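Cyclic GMP-AMP synthase-like receptor (Tribolium castaneum, PDB 7LT2) makes 2',3'-cGAMP from ATP and GTP on sensing double-stranded RNA and plays a key part in beetle innate immunity. Local coordinates at residues Leu98-Leu103 / Lys116-Lys121; Phe122-Asp125 / Leu129-Gly132. One frame throughout, in Å; residues are numbered along the deposited sequence.

Contact 1. Residues Leu98-Leu103 / Lys116-Lys121; sequences LKLNNL and KDFRKK
Leu103 lies across the side chain of Arg119 and reaches the ring of Phe118. Leu103 starts the helix 103-107, two residues after the end of strand 95-100, and Arg119 sits in the short helix 118-122. Both segments belong to the nucleotidyltransferase domain, in a part away from the annotated sites.

The side chain of Leu103 can be followed outward. Its CB is 3.7 Å from Arg119 NH2. Its CG is 4.0 Å from the same nitrogen. With CG anti to the backbone N (chi1 -179°), the chain extends toward the helix, and CD2 makes the remaining contacts. This methyl sits 3.7 Å above one face of the Arg119 guanidinium, offset toward its rim. It also lies 3.9 Å from Arg119 CB, so it touches both ends of the arginine chain. On another side it meets Phe118 CD2 at 4.2 Å, near the plane of the ring and at its edge.

Leu100, on the strand, adds a second apolar contact. Its CD2 approaches Phe118 CE2 at 3.9 Å, obliquely to the ring. The Phe118 ring is also stacked with that of Phe122.

The Arg119 chain is extended up to a bend at chi3 (-81°), which turns the guanidinium over Leu103. Its charge is met elsewhere: NE pairs with Asp127 and NH2 with Asp104. Those two salt bridges would hold the guanidinium in a fixed orientation. The contact is therefore mainly apolar, with a leucine methyl against the flat side of a cation whose N-H groups serve acidic partners.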
# COMPACT_ATOMS: atom_id res chain seq x y z
N LEU A 98 19.30 -9.24 -4.07
CA LEU A 98 19.20 -9.36 -5.52
C LEU A 98 20.56 -9.04 -6.12
O LEU A 98 21.07 -7.92 -5.94
CB LEU A 98 18.12 -8.42 -6.07
CG LEU A 98 17.55 -8.64 -7.48
CD1 LEU A 98 18.53 -8.23 -8.58
CD2 LEU A 98 17.10 -10.08 -7.69
N LYS A 99 21.15 -10.00 -6.82
CA LYS A 99 22.44 -9.78 -7.47
C LYS A 99 22.32 -10.13 -8.94
O LYS A 99 21.44 -10.88 -9.37
CB LYS A 99 23.56 -10.59 -6.80
CG LYS A 99 23.35 -12.09 -6.78
CD LYS A 99 24.59 -12.80 -6.27
CE LYS A 99 24.30 -14.24 -5.85
NZ LYS A 99 23.81 -15.07 -6.99
N LEU A 100 23.21 -9.54 -9.73
CA LEU A 100 23.26 -9.78 -11.17
C LEU A 100 24.51 -10.60 -11.48
O LEU A 100 25.61 -10.23 -11.06
CB LEU A 100 23.28 -8.47 -11.96
CG LEU A 100 22.02 -7.59 -12.03
CD1 LEU A 100 21.70 -6.94 -10.68
CD2 LEU A 100 22.18 -6.53 -13.11
N ASN A 101 24.33 -11.71 -12.19
CA ASN A 101 25.45 -12.59 -12.51
C ASN A 101 26.04 -12.36 -13.90
O ASN A 101 27.08 -12.96 -14.21
CB ASN A 101 25.02 -14.06 -12.39
CG ASN A 101 24.93 -14.53 -10.95
OD1 ASN A 101 25.55 -13.95 -10.05
ND2 ASN A 101 24.17 -15.59 -10.72
N ASN A 102 25.43 -11.52 -14.73
CA ASN A 102 25.89 -11.38 -16.11
C ASN A 102 25.62 -9.96 -16.64
O ASN A 102 25.23 -9.78 -17.79
CB ASN A 102 25.23 -12.42 -17.02
CG ASN A 102 25.89 -12.50 -18.40
OD1 ASN A 102 27.11 -12.45 -18.52
ND2 ASN A 102 25.08 -12.62 -19.44
N LEU A 103 25.85 -8.95 -15.80
CA LEU A 103 25.65 -7.58 -16.29
C LEU A 103 26.61 -7.25 -17.43
O LEU A 103 26.23 -6.60 -18.40
CB LEU A 103 25.81 -6.57 -15.15
CG LEU A 103 25.60 -5.12 -15.61
CD1 LEU A 103 24.26 -4.96 -16.29
CD2 LEU A 103 25.73 -4.13 -14.45
N LYS A 116 24.80 1.64 -19.71
CA LYS A 116 26.21 1.89 -19.42
C LYS A 116 26.43 2.31 -17.98
O LYS A 116 27.43 1.93 -17.36
CB LYS A 116 26.78 2.95 -20.36
CG LYS A 116 28.27 3.21 -20.12
CD LYS A 116 28.83 4.28 -21.04
CE LYS A 116 30.35 4.40 -20.86
NZ LYS A 116 31.00 3.07 -21.04
N ASP A 117 25.52 3.10 -17.42
CA ASP A 117 25.68 3.61 -16.06
C ASP A 117 24.85 2.85 -15.03
O ASP A 117 24.75 3.30 -13.89
CB ASP A 117 25.35 5.10 -16.01
CG ASP A 117 26.37 5.97 -16.73
OD1 ASP A 117 27.53 5.54 -16.91
OD2 ASP A 117 26.01 7.10 -17.12
N PHE A 118 24.25 1.71 -15.40
CA PHE A 118 23.40 0.99 -14.45
C PHE A 118 24.19 0.56 -13.22
O PHE A 118 23.72 0.73 -12.08
CB PHE A 118 22.76 -0.23 -15.12
CG PHE A 118 21.80 -0.98 -14.22
CD1 PHE A 118 20.48 -0.60 -14.14
CD2 PHE A 118 22.24 -2.06 -13.46
CE1 PHE A 118 19.59 -1.27 -13.31
CE2 PHE A 118 21.36 -2.73 -12.62
CZ PHE A 118 20.04 -2.34 -12.54
N ARG A 119 25.38 -0.01 -13.41
CA ARG A 119 26.18 -0.45 -12.27
C ARG A 119 26.50 0.71 -11.33
O ARG A 119 26.29 0.62 -10.12
CB ARG A 119 27.47 -1.12 -12.77
CG ARG A 119 28.37 -1.61 -11.67
CD ARG A 119 29.57 -2.38 -12.21
NE ARG A 119 29.25 -3.77 -12.54
CZ ARG A 119 29.49 -4.35 -13.71
NH1 ARG A 119 30.06 -3.69 -14.70
NH2 ARG A 119 29.17 -5.63 -13.87
N LYS A 120 26.99 1.83 -11.88
CA LYS A 120 27.32 2.99 -11.06
C LYS A 120 26.11 3.47 -10.27
O LYS A 120 26.24 3.88 -9.11
CB LYS A 120 27.83 4.15 -11.92
CG LYS A 120 29.15 3.98 -12.60
CD LYS A 120 29.51 5.31 -13.26
CE LYS A 120 30.16 5.11 -14.60
NZ LYS A 120 29.27 4.37 -15.51
N LYS A 121 24.94 3.47 -10.90
CA LYS A 121 23.77 4.12 -10.31
C LYS A 121 23.02 3.23 -9.34
O LYS A 121 22.38 3.75 -8.42
CB LYS A 121 22.80 4.58 -11.41
CG LYS A 121 23.34 5.64 -12.35
CD LYS A 121 23.74 6.90 -11.61
CE LYS A 121 24.20 7.98 -12.58
NZ LYS A 121 23.15 8.32 -13.57

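Contact 2. Residues Phe122-Asp125 / Leu129-Gly132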
# COMPACT_ATOMS: atom_id res chain seq x y z
N PHE A 122 23.07 1.90 -9.50
CA PHE A 122 22.20 1.01 -8.75
C PHE A 122 22.90 -0.05 -7.91
O PHE A 122 22.28 -0.56 -6.97
CB PHE A 122 21.25 0.26 -9.70
CG PHE A 122 20.22 1.12 -10.35
CD1 PHE A 122 20.47 1.72 -11.57
CD2 PHE A 122 18.97 1.29 -9.77
CE1 PHE A 122 19.50 2.50 -12.20
CE2 PHE A 122 18.00 2.07 -10.38
CZ PHE A 122 18.27 2.67 -11.60
N LEU A 123 24.15 -0.41 -8.21
CA LEU A 123 24.75 -1.62 -7.67
C LEU A 123 25.86 -1.31 -6.68
O LEU A 123 26.65 -0.38 -6.88
CB LEU A 123 25.30 -2.50 -8.79
CG LEU A 123 24.25 -2.93 -9.82
CD1 LEU A 123 24.89 -3.84 -10.87
CD2 LEU A 123 23.08 -3.61 -9.12
N ALA A 124 25.91 -2.09 -5.62
CA ALA A 124 27.00 -2.02 -4.65
C ALA A 124 28.07 -3.03 -5.04
O ALA A 124 28.09 -3.50 -6.18
CB ALA A 124 26.45 -2.24 -3.23
N ASP A 125 28.95 -3.38 -4.11
CA ASP A 125 29.99 -4.35 -4.41
C ASP A 125 29.38 -5.70 -4.78
O ASP A 125 28.35 -6.11 -4.23
CB ASP A 125 30.93 -4.49 -3.20
CG ASP A 125 30.18 -4.54 -1.88
OD1 ASP A 125 28.98 -4.89 -1.87
OD2 ASP A 125 30.79 -4.21 -0.84
N LEU A 129 22.00 -5.32 -5.98
CA LEU A 129 21.09 -4.18 -6.03
C LEU A 129 21.06 -3.49 -4.67
O LEU A 129 20.88 -4.14 -3.64
CB LEU A 129 19.69 -4.65 -6.41
CG LEU A 129 19.11 -4.33 -7.79
CD1 LEU A 129 17.61 -4.66 -7.81
CD2 LEU A 129 19.35 -2.88 -8.20
N ASP A 130 21.21 -2.17 -4.67
CA ASP A 130 21.35 -1.41 -3.44
C ASP A 130 20.16 -0.48 -3.26
O ASP A 130 19.83 0.30 -4.16
CB ASP A 130 22.67 -0.62 -3.45
CG ASP A 130 22.96 0.05 -2.12
OD1 ASP A 130 22.32 1.07 -1.82
OD2 ASP A 130 23.83 -0.45 -1.38
N THR A 131 19.51 -0.56 -2.09
CA THR A 131 18.31 0.23 -1.85
C THR A 131 18.62 1.72 -1.79
O THR A 131 17.89 2.53 -2.37
CB THR A 131 17.62 -0.21 -0.55
OG1 THR A 131 18.53 -0.07 0.55
CG2 THR A 131 17.15 -1.64 -0.64
N GLY A 132 19.70 2.10 -1.10
CA GLY A 132 20.04 3.51 -1.00
C GLY A 132 20.38 4.12 -2.35
O GLY A 132 19.94 5.23 -2.66
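Leu123 and Leu129 form a single beta bridge, with their CA atoms 4.8 Å apart. The bridge joins the end of helix 118-122 to the start of helix 131-147, within the nucleotidyltransferase fold. One backbone hydrogen bond runs across it, from Asp130 N to Phe122 O at 3.0 Å, with an N-H...O angle of 149°.

The side chains of Leu129 and Leu123 leave their own backbones away from the other segment, yet their ends come back to meet. Leu123 CD2 lies 3.9 Å from Leu129 CD2 and also packs on the backbone of Leu129, 3.7 Å from its CA. Leu129 has chi1 of -108°, off the usual staggered values. This turn brings its CD2 within 4.0 Å of Phe122 CB and obliquely beside the Phe122 ring. The ring also meets that of Trp137, with planes at about 50°, and touches Leu45 and Leu49 of helix 44-49. Leu129 O accepts a hydrogen bond from Trp240 NE1.

Asp130 is the N-cap of helix 131-147, and its OD1 accepts a hydrogen bond from Lys133 N. Lys133 NZ also donates a hydrogen bond to Leu123 O, so one lysine serves both sides of the bridge. CG of Asp130 is anti to its backbone N (chi1 -173°), and the other carboxylate oxygen turns toward Ala124: OD2 lies 3.7 Å from Ala124 CB.

How the contacts relate
From the N terminus, the chain runs along strand 95-100, enters helix 103-107 and returns as helix 118-122. Contact 1 closes this loop of twelve residues. The chain then leaves that helix. Contact 2 closes a second, shorter loop, with three residues between its segments, and leads into helix 131-147. The two contacts follow in series; neither nests in the other and they do not cross. They still touch in space. Leu98 O and Leu129 N, 2.8 Å apart, probably form a hydrogen bond that ties the strand to the second loop. Leu103 CD2 packs on Leu123 CD1 at 3.7 Å. Together they join the C-terminal end of strand 95-100 to helices 103-107, 118-122 and 131-147.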